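Local structure of B-cell lymphoma 3 protein (Homo sapiens, 1K1A) at residues E130-L135 / Q167-H172; C94-L99 / L136-D141; E110-N113 / L117-L120; S184-S189 / R200-S205. The protein regulates transcription of NF-kappaB target genes as an ankyrin repeat protein, inhibiting nuclear translocation of the p50 subunit in the cytoplasm and activating transcription in the nucleus. One frame throughout, in Å; residues are numbered along the deposited sequence.

Contact 1 (E130-L135 / Q167-H172); sequences ETVQLL and QLLLQH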
loop_
_atom_site.group_PDB
_atom_site.type_symbol
_atom_site.label_atom_id
_atom_site.label_comp_id
_atom_site.label_asym_id
_atom_site.label_seq_id
_atom_site.Cartn_x
_atom_site.Cartn_y
_atom_site.Cartn_z
ATOM N N GLU A 130 -3.366 8.624 6.285
ATOM C CA GLU A 130 -3.123 7.935 7.554
ATOM C C GLU A 130 -2.409 6.586 7.386
ATOM O O GLU A 130 -1.494 6.261 8.143
ATOM C CB GLU A 130 -4.434 7.759 8.324
ATOM C CG GLU A 130 -5.057 9.059 8.819
ATOM C CD GLU A 130 -5.606 9.933 7.699
ATOM O OE1 GLU A 130 -6.187 9.396 6.733
ATOM O OE2 GLU A 130 -5.454 11.166 7.785
ATOM N N THR A 131 -2.833 5.808 6.396
ATOM C CA THR A 131 -2.203 4.513 6.136
ATOM C C THR A 131 -0.819 4.694 5.516
ATOM O O THR A 131 0.116 3.978 5.863
ATOM C CB THR A 131 -3.094 3.626 5.246
ATOM O OG1 THR A 131 -3.424 4.331 4.046
ATOM C CG2 THR A 131 -4.444 3.394 5.908
ATOM N N VAL A 132 -0.677 5.666 4.613
ATOM C CA VAL A 132 0.626 5.930 4.026
ATOM C C VAL A 132 1.624 6.278 5.123
ATOM O O VAL A 132 2.696 5.685 5.207
ATOM C CB VAL A 132 0.569 7.058 2.943
ATOM C CG1 VAL A 132 1.962 7.450 2.491
ATOM C CG2 VAL A 132 -0.268 6.595 1.754
ATOM N N GLN A 133 1.250 7.216 5.987
ATOM C CA GLN A 133 2.136 7.640 7.060
ATOM C C GLN A 133 2.571 6.483 7.945
ATOM O O GLN A 133 3.750 6.322 8.223
ATOM C CB GLN A 133 1.491 8.731 7.927
ATOM C CG GLN A 133 2.481 9.353 8.911
ATOM C CD GLN A 133 1.905 10.518 9.690
ATOM O OE1 GLN A 133 1.399 11.477 9.102
ATOM N NE2 GLN A 133 1.994 10.448 11.013
ATOM N N LEU A 134 1.619 5.673 8.378
ATOM C CA LEU A 134 1.941 4.575 9.279
ATOM C C LEU A 134 2.865 3.552 8.608
ATOM O O LEU A 134 3.836 3.115 9.208
ATOM C CB LEU A 134 0.666 3.905 9.778
ATOM C CG LEU A 134 0.827 2.725 10.727
ATOM C CD1 LEU A 134 1.620 3.154 11.966
ATOM C CD2 LEU A 134 -0.555 2.176 11.094
ATOM N N LEU A 135 2.566 3.175 7.364
ATOM C CA LEU A 135 3.436 2.254 6.637
ATOM C C LEU A 135 4.883 2.779 6.615
ATOM O O LEU A 135 5.826 2.044 6.880
ATOM C CB LEU A 135 2.936 2.059 5.202
ATOM C CG LEU A 135 1.650 1.237 5.046
ATOM C CD1 LEU A 135 1.144 1.340 3.627
ATOM C CD2 LEU A 135 1.870 -0.228 5.443
ATOM N N GLN A 167 3.234 15.687 -1.784
ATOM C CA GLN A 167 3.842 16.401 -0.667
ATOM C C GLN A 167 4.221 15.462 0.488
ATOM O O GLN A 167 5.299 15.577 1.065
ATOM C CB GLN A 167 2.929 17.542 -0.193
ATOM C CG GLN A 167 2.876 18.718 -1.192
ATOM C CD GLN A 167 1.988 19.877 -0.740
ATOM O OE1 GLN A 167 1.174 19.733 0.175
ATOM N NE2 GLN A 167 2.132 21.029 -1.405
ATOM N N LEU A 168 3.345 14.511 0.788
ATOM C CA LEU A 168 3.577 13.565 1.879
ATOM C C LEU A 168 4.788 12.673 1.611
ATOM O O LEU A 168 5.616 12.461 2.493
ATOM C CB LEU A 168 2.317 12.721 2.132
ATOM C CG LEU A 168 2.348 11.783 3.344
ATOM C CD1 LEU A 168 2.758 12.544 4.618
ATOM C CD2 LEU A 168 1.001 11.090 3.535
ATOM N N LEU A 169 4.898 12.159 0.389
ATOM C CA LEU A 169 6.018 11.280 0.044
ATOM C C LEU A 169 7.368 11.999 0.023
ATOM O O LEU A 169 8.375 11.461 0.497
ATOM C CB LEU A 169 5.760 10.564 -1.287
ATOM C CG LEU A 169 4.652 9.502 -1.272
ATOM C CD1 LEU A 169 4.161 9.202 -2.675
ATOM C CD2 LEU A 169 5.127 8.218 -0.595
ATOM N N LEU A 170 7.395 13.215 -0.517
ATOM C CA LEU A 170 8.638 13.973 -0.575
ATOM C C LEU A 170 9.098 14.321 0.832
ATOM O O LEU A 170 10.287 14.309 1.139
ATOM C CB LEU A 170 8.469 15.238 -1.420
ATOM C CG LEU A 170 8.274 14.995 -2.928
ATOM C CD1 LEU A 170 7.879 16.283 -3.634
ATOM C CD2 LEU A 170 9.511 14.382 -3.578
ATOM N N GLN A 171 8.126 14.598 1.685
ATOM C CA GLN A 171 8.353 14.890 3.085
ATOM C C GLN A 171 9.060 13.717 3.769
ATOM O O GLN A 171 9.865 13.908 4.694
ATOM C CB GLN A 171 6.984 15.112 3.722
ATOM C CG GLN A 171 6.949 15.839 5.011
ATOM C CD GLN A 171 5.533 16.243 5.372
ATOM O OE1 GLN A 171 4.925 15.665 6.271
ATOM N NE2 GLN A 171 5.009 17.238 4.673
ATOM N N HIS A 172 8.759 12.501 3.318
ATOM C CA HIS A 172 9.342 11.304 3.929
ATOM C C HIS A 172 10.576 10.726 3.227
ATOM O O HIS A 172 10.935 9.569 3.448
ATOM C CB HIS A 172 8.277 10.226 4.119
ATOM C CG HIS A 172 7.345 10.505 5.252
ATOM N ND1 HIS A 172 7.572 10.045 6.531
ATOM C CD2 HIS A 172 6.196 11.219 5.308
ATOM C CE1 HIS A 172 6.597 10.455 7.324
ATOM N NE2 HIS A 172 5.749 11.168 6.606
#
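Val132 faces Leu168 where helix 129-137 and helix 163-171 run side by side in roughly the same direction, the backbones coming nearest at Gln133 CA and Leu168 CA, 8.0 Å apart. Val132 sends CG1 across the gap to Leu168 CD2 at 3.9 Å. The two side chains pass antiparallel to one another, one methyl of each touching. Leu168 carries its CG anti to the backbone N (chi1 -174°), which brings CD2 toward the neighbouring helix. Leu169 adds a looser touch, its CD2 lying 4.5 Å from the same Val132 CG1. Val132 also packs on Leu120 and Ala123 of helix 119-126, the same CG1 reaching Leu120. At the outer margin the His172 ring, just past the helix end, comes obliquely to the aliphatic part of Gln133; because Gln133 was modelled in two conformers, this touch is doubtful. Leu168 O lies in the ring plane at its edge, 3.1 Å from His172 CD2, which probably helps to fix the ring's orientation. With apolar methyls at the centre and no direct polar bond across it, the stacking of ankyrin repeats 4 and 5 here probably rests on shape and exclusion of water.

Contact 2 (C94-L99 / L136-D141); sequences CLRALL and LERGAD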
loop_
_atom_site.group_PDB
_atom_site.type_symbol
_atom_site.label_atom_id
_atom_site.label_comp_id
_atom_site.label_asym_id
_atom_site.label_seq_id
_atom_site.Cartn_x
_atom_site.Cartn_y
_atom_site.Cartn_z
ATOM N N CYS A 94 -6.903 -1.017 11.709
ATOM C CA CYS A 94 -6.608 -2.424 11.473
ATOM C C CYS A 94 -5.136 -2.601 11.120
ATOM O O CYS A 94 -4.506 -3.579 11.520
ATOM C CB CYS A 94 -7.501 -3.003 10.380
ATOM S SG CYS A 94 -9.158 -3.427 10.951
ATOM N N LEU A 95 -4.587 -1.649 10.375
ATOM C CA LEU A 95 -3.176 -1.713 10.018
ATOM C C LEU A 95 -2.328 -1.606 11.277
ATOM O O LEU A 95 -1.349 -2.329 11.444
ATOM C CB LEU A 95 -2.815 -0.612 9.021
ATOM C CG LEU A 95 -1.360 -0.577 8.552
ATOM C CD1 LEU A 95 -0.962 -1.909 7.910
ATOM C CD2 LEU A 95 -1.155 0.581 7.570
ATOM N N ARG A 96 -2.712 -0.695 12.166
ATOM C CA ARG A 96 -2.019 -0.542 13.430
ATOM C C ARG A 96 -2.130 -1.823 14.260
ATOM O O ARG A 96 -1.157 -2.273 14.847
ATOM C CB ARG A 96 -2.594 0.641 14.211
ATOM C CG ARG A 96 -1.770 1.035 15.425
ATOM C CD ARG A 96 -2.228 2.315 16.088
ATOM N NE ARG A 96 -1.936 3.494 15.276
ATOM C CZ ARG A 96 -0.756 4.100 15.247
ATOM N NH1 ARG A 96 0.246 3.637 15.982
ATOM N NH2 ARG A 96 -0.575 5.171 14.489
ATOM N N ALA A 97 -3.320 -2.411 14.307
ATOM C CA ALA A 97 -3.493 -3.640 15.078
ATOM C C ALA A 97 -2.574 -4.757 14.555
ATOM O O ALA A 97 -1.978 -5.497 15.335
ATOM C CB ALA A 97 -4.947 -4.079 15.066
ATOM N N LEU A 98 -2.440 -4.845 13.235
ATOM C CA LEU A 98 -1.605 -5.864 12.612
ATOM C C LEU A 98 -0.128 -5.648 12.930
ATOM O O LEU A 98 0.556 -6.554 13.378
ATOM C CB LEU A 98 -1.795 -5.843 11.090
ATOM C CG LEU A 98 -2.956 -6.617 10.485
ATOM C CD1 LEU A 98 -3.156 -6.177 9.031
ATOM C CD2 LEU A 98 -2.680 -8.111 10.565
ATOM N N LEU A 99 0.351 -4.432 12.694
ATOM C CA LEU A 99 1.760 -4.114 12.889
ATOM C C LEU A 99 2.187 -4.194 14.351
ATOM O O LEU A 99 3.331 -4.533 14.636
ATOM C CB LEU A 99 2.098 -2.737 12.301
ATOM C CG LEU A 99 1.809 -2.522 10.805
ATOM C CD1 LEU A 99 2.198 -1.123 10.408
ATOM C CD2 LEU A 99 2.525 -3.542 9.928
ATOM N N LEU A 136 5.037 4.058 6.298
ATOM C CA LEU A 136 6.359 4.667 6.212
ATOM C C LEU A 136 7.074 4.726 7.563
ATOM O O LEU A 136 8.297 4.593 7.635
ATOM C CB LEU A 136 6.262 6.063 5.596
ATOM C CG LEU A 136 5.809 6.085 4.128
ATOM C CD1 LEU A 136 5.584 7.506 3.666
ATOM C CD2 LEU A 136 6.832 5.369 3.220
ATOM N N GLU A 137 6.307 4.923 8.630
ATOM C CA GLU A 137 6.875 4.994 9.976
ATOM C C GLU A 137 7.324 3.610 10.438
ATOM O O GLU A 137 8.190 3.481 11.311
ATOM C CB GLU A 137 5.850 5.558 10.961
ATOM C CG GLU A 137 5.617 7.053 10.835
ATOM C CD GLU A 137 4.492 7.545 11.726
ATOM O OE1 GLU A 137 3.619 6.732 12.095
ATOM O OE2 GLU A 137 4.473 8.752 12.048
ATOM N N ARG A 138 6.742 2.570 9.850
ATOM C CA ARG A 138 7.066 1.210 10.277
ATOM C C ARG A 138 8.025 0.454 9.354
ATOM O O ARG A 138 8.172 -0.759 9.469
ATOM C CB ARG A 138 5.801 0.411 10.552
ATOM C CG ARG A 138 4.915 1.031 11.627
ATOM C CD ARG A 138 5.583 1.201 12.991
ATOM N NE ARG A 138 4.652 1.767 13.968
ATOM C CZ ARG A 138 3.890 1.050 14.786
ATOM N NH1 ARG A 138 3.950 -0.276 14.772
ATOM N NH2 ARG A 138 3.067 1.662 15.634
ATOM N N GLY A 139 8.655 1.168 8.422
ATOM C CA GLY A 139 9.706 0.574 7.612
ATOM C C GLY A 139 9.440 0.251 6.146
ATOM O O GLY A 139 10.322 -0.308 5.485
ATOM N N ALA A 140 8.257 0.583 5.629
ATOM C CA ALA A 140 7.964 0.329 4.213
ATOM C C ALA A 140 8.934 1.090 3.302
ATOM O O ALA A 140 9.226 2.264 3.538
ATOM C CB ALA A 140 6.537 0.702 3.883
ATOM N N ASP A 141 9.430 0.408 2.268
ATOM C CA ASP A 141 10.371 0.995 1.323
ATOM C C ASP A 141 9.629 2.016 0.458
ATOM O O ASP A 141 8.779 1.656 -0.354
ATOM C CB ASP A 141 10.982 -0.100 0.451
ATOM C CG ASP A 141 12.208 0.373 -0.318
ATOM O OD1 ASP A 141 12.335 1.594 -0.551
ATOM O OD2 ASP A 141 13.100 -0.406 -0.720
HETATM O O HOH W 1 1.151 6.997 12.385
#
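Arg138 lays its side chain across Leu99 and brings its guanidinium up to that of Arg96. Its CG sits 3.7 Å from Leu99 CD1, so the first part of the contact is aliphatic. The chain then bends at chi2 (-59°), which carries the guanidinium back along the leucine until Arg138 NH1 is 3.9 Å from Leu99 CB. Leu99 thus meets the arginine at two levels, with a methyl at the stem and with its CB near the charged end. Arg96, bent in turn at chi3, crosses Arg138 at about a right angle. The guanidinium planes are 71° apart, and the closest atoms, Arg96 NH1 and Arg138 NH2, stand 3.5 Å from each other as two donors that form no bond. The surface patch joins consecutive ankyrin repeats, the third and the fourth: helix 92-101 belongs to one side, and the end of helix 129-137 with the loop that follows it to the other. Leu99 and Arg96 also pack on Leu134 of the latter helix, and both arginines are exposed. The proximity of like charges is probably eased by carboxylates nearby. Arg138 NH1 forms a salt bridge with Asp100 OD1, its strongest polar partner. Arg96 NH2 is linked to Glu137 through a water, which accepts a weak bond from Arg96 NH2 at 3.3 Å and donates to Glu137 OE1; directly, Arg96 NH2 and Glu137 OE1 are 5.1 Å apart.

Contact 3 (E110-N113 / L117-L120); sequences EARN and LTAL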
loop_
_atom_site.group_PDB
_atom_site.type_symbol
_atom_site.label_atom_id
_atom_site.label_comp_id
_atom_site.label_asym_id
_atom_site.label_seq_id
_atom_site.Cartn_x
_atom_site.Cartn_y
_atom_site.Cartn_z
ATOM N N GLU A 110 7.266 -5.432 2.309
ATOM C CA GLU A 110 7.664 -5.411 0.900
ATOM C C GLU A 110 6.921 -6.471 0.086
ATOM O O GLU A 110 7.165 -6.638 -1.110
ATOM C CB GLU A 110 9.177 -5.561 0.763
ATOM C CG GLU A 110 9.940 -4.362 1.308
ATOM C CD GLU A 110 9.185 -3.057 1.123
ATOM O OE1 GLU A 110 8.960 -2.355 2.132
ATOM O OE2 GLU A 110 8.817 -2.720 -0.026
ATOM N N ALA A 111 5.982 -7.158 0.735
ATOM C CA ALA A 111 5.157 -8.167 0.056
ATOM C C ALA A 111 4.490 -7.618 -1.211
ATOM O O ALA A 111 3.942 -6.514 -1.208
ATOM C CB ALA A 111 4.090 -8.716 1.017
ATOM N N ARG A 112 4.513 -8.402 -2.284
ATOM C CA ARG A 112 3.895 -7.990 -3.549
ATOM C C ARG A 112 2.658 -8.842 -3.841
ATOM O O ARG A 112 2.738 -10.071 -3.804
ATOM C CB ARG A 112 4.891 -8.114 -4.715
ATOM C CG ARG A 112 6.304 -7.528 -4.440
ATOM C CD ARG A 112 6.305 -6.047 -4.123
ATOM N NE ARG A 112 7.644 -5.522 -3.799
ATOM C CZ ARG A 112 8.549 -5.180 -4.712
ATOM N NH1 ARG A 112 8.284 -5.337 -6.001
ATOM N NH2 ARG A 112 9.730 -4.696 -4.336
ATOM N N ASN A 113 1.518 -8.200 -4.117
ATOM C CA ASN A 113 0.323 -8.961 -4.494
ATOM C C ASN A 113 0.453 -9.451 -5.928
ATOM O O ASN A 113 1.437 -9.135 -6.605
ATOM C CB ASN A 113 -0.991 -8.174 -4.255
ATOM C CG ASN A 113 -1.097 -6.903 -5.111
ATOM O OD1 ASN A 113 -0.397 -6.743 -6.108
ATOM N ND2 ASN A 113 -1.993 -6.006 -4.720
ATOM N N LEU A 117 1.924 -5.025 -6.671
ATOM C CA LEU A 117 2.006 -3.854 -5.799
ATOM C C LEU A 117 2.295 -4.177 -4.344
ATOM O O LEU A 117 1.881 -5.226 -3.833
ATOM C CB LEU A 117 0.692 -3.057 -5.862
ATOM C CG LEU A 117 0.213 -2.578 -7.232
ATOM C CD1 LEU A 117 -1.112 -1.842 -7.100
ATOM C CD2 LEU A 117 1.256 -1.688 -7.880
ATOM N N THR A 118 2.992 -3.257 -3.675
ATOM C CA THR A 118 3.179 -3.339 -2.234
ATOM C C THR A 118 1.989 -2.678 -1.570
ATOM O O THR A 118 1.188 -2.026 -2.235
ATOM C CB THR A 118 4.432 -2.574 -1.792
ATOM O OG1 THR A 118 4.244 -1.170 -2.050
ATOM C CG2 THR A 118 5.635 -2.953 -2.637
ATOM N N ALA A 119 1.890 -2.844 -0.254
ATOM C CA ALA A 119 0.868 -2.172 0.533
ATOM C C ALA A 119 0.959 -0.652 0.363
ATOM O O ALA A 119 -0.064 0.030 0.292
ATOM C CB ALA A 119 0.999 -2.552 1.987
ATOM N N LEU A 120 2.181 -0.131 0.288
ATOM C CA LEU A 120 2.389 1.306 0.092
ATOM C C LEU A 120 1.783 1.818 -1.223
ATOM O O LEU A 120 1.157 2.886 -1.256
ATOM C CB LEU A 120 3.879 1.671 0.190
ATOM C CG LEU A 120 4.202 3.153 0.029
ATOM C CD1 LEU A 120 3.413 3.959 1.059
ATOM C CD2 LEU A 120 5.694 3.401 0.187
HETATM O O HOH W 2 6.919 -0.289 -0.197
HETATM O O HOH W 3 3.358 -4.905 0.955
#
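Asn113 and Leu117 hold each other by two hydrogen bonds across the turn between them. Asn113 N donates to Leu117 O at 3.0 Å and nearly straight (166°). In return Leu117 N reaches Asn113 OD1 at 2.9 Å, approaching from above the amide carbonyl plane, 45° out of it. The amide gets there because CG stands between the backbone N and the carbonyl carbon (chi1 63°), folding OD1 back over the turn; OD1 also takes a weak bond from Gly116 N. With an alanine here, Leu117 N is likely to lose its side-chain acceptor and that side of the turn to become freer. Next along, CA-H...O contacts continue the pairing, Thr118 CA to Ala111 O and Arg112 CA to Leu117 O, both 3.4 Å. This is the hairpin-like loop that leads into the first helix of ankyrin repeat 4, whose TALH sequence is a variant of the TPLH motif: Thr118 is the N-cap of helix 119-126, its OG1 bonded to His121 N. A water links Ala111 O to Ala119 N, 2.8 Å from each. Thr118 CG2 lies 3.5 Å from Arg112 NE, alongside the arginine chain, which is turned back to give a weak bond from NE to Glu110 O. Further out, Glu110 OE1 accepts Asp141 N, while its OE2 takes a bond from a second water, which in turn accepts a weak bond from Thr118 OG1.

Contact 4 (S184-S189 / R200-S205); sequences SSALHS and RTLVRS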
loop_
_atom_site.group_PDB
_atom_site.type_symbol
_atom_site.label_atom_id
_atom_site.label_comp_id
_atom_site.label_asym_id
_atom_site.label_seq_id
_atom_site.Cartn_x
_atom_site.Cartn_y
_atom_site.Cartn_z
ATOM N N SER A 184 11.272 7.898 -18.016
ATOM C CA SER A 184 10.563 9.114 -17.632
ATOM C C SER A 184 10.451 9.244 -16.107
ATOM O O SER A 184 10.314 8.244 -15.392
ATOM C CB SER A 184 9.172 9.154 -18.267
ATOM O OG SER A 184 9.248 9.418 -19.664
ATOM N N SER A 185 10.496 10.484 -15.623
ATOM C CA SER A 185 10.413 10.763 -14.190
ATOM C C SER A 185 9.076 11.397 -13.813
ATOM O O SER A 185 8.237 11.661 -14.673
ATOM C CB SER A 185 11.549 11.700 -13.778
ATOM O OG SER A 185 11.392 12.977 -14.390
ATOM N N ALA A 186 8.881 11.642 -12.522
ATOM C CA ALA A 186 7.688 12.316 -12.039
ATOM C C ALA A 186 7.521 13.651 -12.760
ATOM O O ALA A 186 6.411 14.046 -13.132
ATOM C CB ALA A 186 7.787 12.547 -10.542
ATOM N N LEU A 187 8.630 14.341 -12.958
ATOM C CA LEU A 187 8.583 15.664 -13.586
ATOM C C LEU A 187 8.157 15.624 -15.064
ATOM O O LEU A 187 7.468 16.538 -15.536
ATOM C CB LEU A 187 9.921 16.388 -13.413
ATOM C CG LEU A 187 9.933 17.879 -13.743
ATOM C CD1 LEU A 187 8.904 18.630 -12.926
ATOM C CD2 LEU A 187 11.330 18.457 -13.534
ATOM N N HIS A 188 8.555 14.576 -15.793
ATOM C CA HIS A 188 8.091 14.433 -17.179
ATOM C C HIS A 188 6.571 14.416 -17.187
ATOM O O HIS A 188 5.943 15.097 -17.987
ATOM C CB HIS A 188 8.571 13.129 -17.818
ATOM C CG HIS A 188 10.033 13.091 -18.119
ATOM N ND1 HIS A 188 10.555 13.462 -19.338
ATOM C CD2 HIS A 188 11.080 12.670 -17.375
ATOM C CE1 HIS A 188 11.865 13.296 -19.323
ATOM N NE2 HIS A 188 12.207 12.812 -18.143
ATOM N N SER A 189 5.987 13.621 -16.291
ATOM C CA SER A 189 4.535 13.470 -16.225
ATOM C C SER A 189 3.817 14.765 -15.879
ATOM O O SER A 189 2.854 15.158 -16.565
ATOM C CB SER A 189 4.143 12.372 -15.229
ATOM O OG SER A 189 4.190 11.091 -15.836
ATOM N N ARG A 200 5.504 22.818 -9.642
ATOM C CA ARG A 200 6.112 23.714 -8.663
ATOM C C ARG A 200 6.702 22.940 -7.491
ATOM O O ARG A 200 7.827 23.215 -7.064
ATOM C CB ARG A 200 5.095 24.729 -8.133
ATOM C CG ARG A 200 4.766 25.871 -9.099
ATOM C CD ARG A 200 3.664 26.808 -8.605
ATOM N NE ARG A 200 3.219 27.724 -9.651
ATOM C CZ ARG A 200 1.992 27.756 -10.149
ATOM N NH1 ARG A 200 1.054 26.927 -9.691
ATOM N NH2 ARG A 200 1.697 28.619 -11.113
ATOM N N THR A 201 5.931 21.992 -6.967
ATOM C CA THR A 201 6.365 21.196 -5.819
ATOM C C THR A 201 7.596 20.333 -6.136
ATOM O O THR A 201 8.565 20.331 -5.383
ATOM C CB THR A 201 5.203 20.336 -5.297
ATOM O OG1 THR A 201 4.312 21.158 -4.529
ATOM C CG2 THR A 201 5.696 19.320 -4.281
ATOM N N LEU A 202 7.550 19.601 -7.246
ATOM C CA LEU A 202 8.687 18.767 -7.654
ATOM C C LEU A 202 9.979 19.578 -7.885
ATOM O O LEU A 202 11.052 19.169 -7.465
ATOM C CB LEU A 202 8.347 17.953 -8.910
ATOM C CG LEU A 202 7.209 16.931 -8.790
ATOM C CD1 LEU A 202 6.763 16.434 -10.164
ATOM C CD2 LEU A 202 7.615 15.757 -7.897
ATOM N N VAL A 203 9.874 20.713 -8.570
ATOM C CA VAL A 203 11.055 21.532 -8.864
ATOM C C VAL A 203 11.697 22.077 -7.593
ATOM O O VAL A 203 12.915 22.048 -7.436
ATOM C CB VAL A 203 10.722 22.716 -9.818
ATOM C CG1 VAL A 203 11.903 23.693 -9.901
ATOM C CG2 VAL A 203 10.361 22.202 -11.203
ATOM N N ARG A 204 10.880 22.558 -6.674
ATOM C CA ARG A 204 11.414 23.087 -5.437
ATOM C C ARG A 204 12.032 21.980 -4.593
ATOM O O ARG A 204 12.903 22.239 -3.774
ATOM C CB ARG A 204 10.332 23.786 -4.639
ATOM C CG ARG A 204 9.977 25.147 -5.171
ATOM C CD ARG A 204 9.116 25.935 -4.226
ATOM N NE ARG A 204 8.827 27.264 -4.741
ATOM C CZ ARG A 204 7.986 28.103 -4.169
ATOM N NH1 ARG A 204 7.353 27.744 -3.065
ATOM N NH2 ARG A 204 7.775 29.302 -4.699
ATOM N N SER A 205 11.575 20.751 -4.805
ATOM C CA SER A 205 12.074 19.607 -4.048
ATOM C C SER A 205 13.274 18.962 -4.710
ATOM O O SER A 205 13.734 17.902 -4.272
ATOM C CB SER A 205 10.973 18.573 -3.848
ATOM O OG SER A 205 9.930 19.119 -3.071
#
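Leu187 has its CG anti to the backbone N (chi1 -167°), while Leu202 has its CG anti to the carbonyl carbon (chi1 -63°), and these two settings bring the leucines together between helix 186-193 and helix 196-204. The side chains lie antiparallel: Leu187 CD1 comes to rest 4.1 Å from Leu202 CB, near the root of its partner. The tip of Leu202 meanwhile advances over the opposing backbone, with CD1 3.8 Å from Ala186 O. Both its methyls also face the small side chain of Ala186, whose CB lies 4.0 Å from Leu202 CD1 and 4.2 Å from Leu202 CD2. Val203 extends the contact by one residue, its CG2 meeting Leu187 CD1 at 4.2 Å. The backbones are close, Leu187 CA and Leu202 CA being 6.7 Å apart, probably because Ala186 is small. This is the antiparallel helix pair of ankyrin repeat 6, packed against each other within one repeat. Neighbouring elements extend the apolar layer: Ala186 rests on Val158 of helix 153-159, and Leu187 and Val203 both touch Leu232 of helix 226-232. At the end of helix 196-204, Ser205 OG turns back to donate to Thr201 O at 2.9 Å, a local bond apart from the packing. The seam itself is aliphatic and buried, so the two helices are probably held together by close van der Waals fit rather than by directional bonds.

From the N terminus, contact 2 opens first on helix 92-101. Contact 3 begins and ends within the chain that contact 2 spans, tying the loop after helix 92-101 to the start of helix 119-126. On helix 129-137 contact 1 opens at 130-135 just before contact 2 closes at 136-141, so the two cross and share this helix; contact 1 closes on helix 163-171. Contact 4 follows in series, with ten residues, mostly helical, between its segments. Contacts 2 and 1 join repeat 3 to 4 and repeat 4 to 5, whereas contact 4 lies within repeat 6. Contact 1 touches all the others; contacts 2 and 3 stay about 14 Å from contact 4 at their nearest atoms.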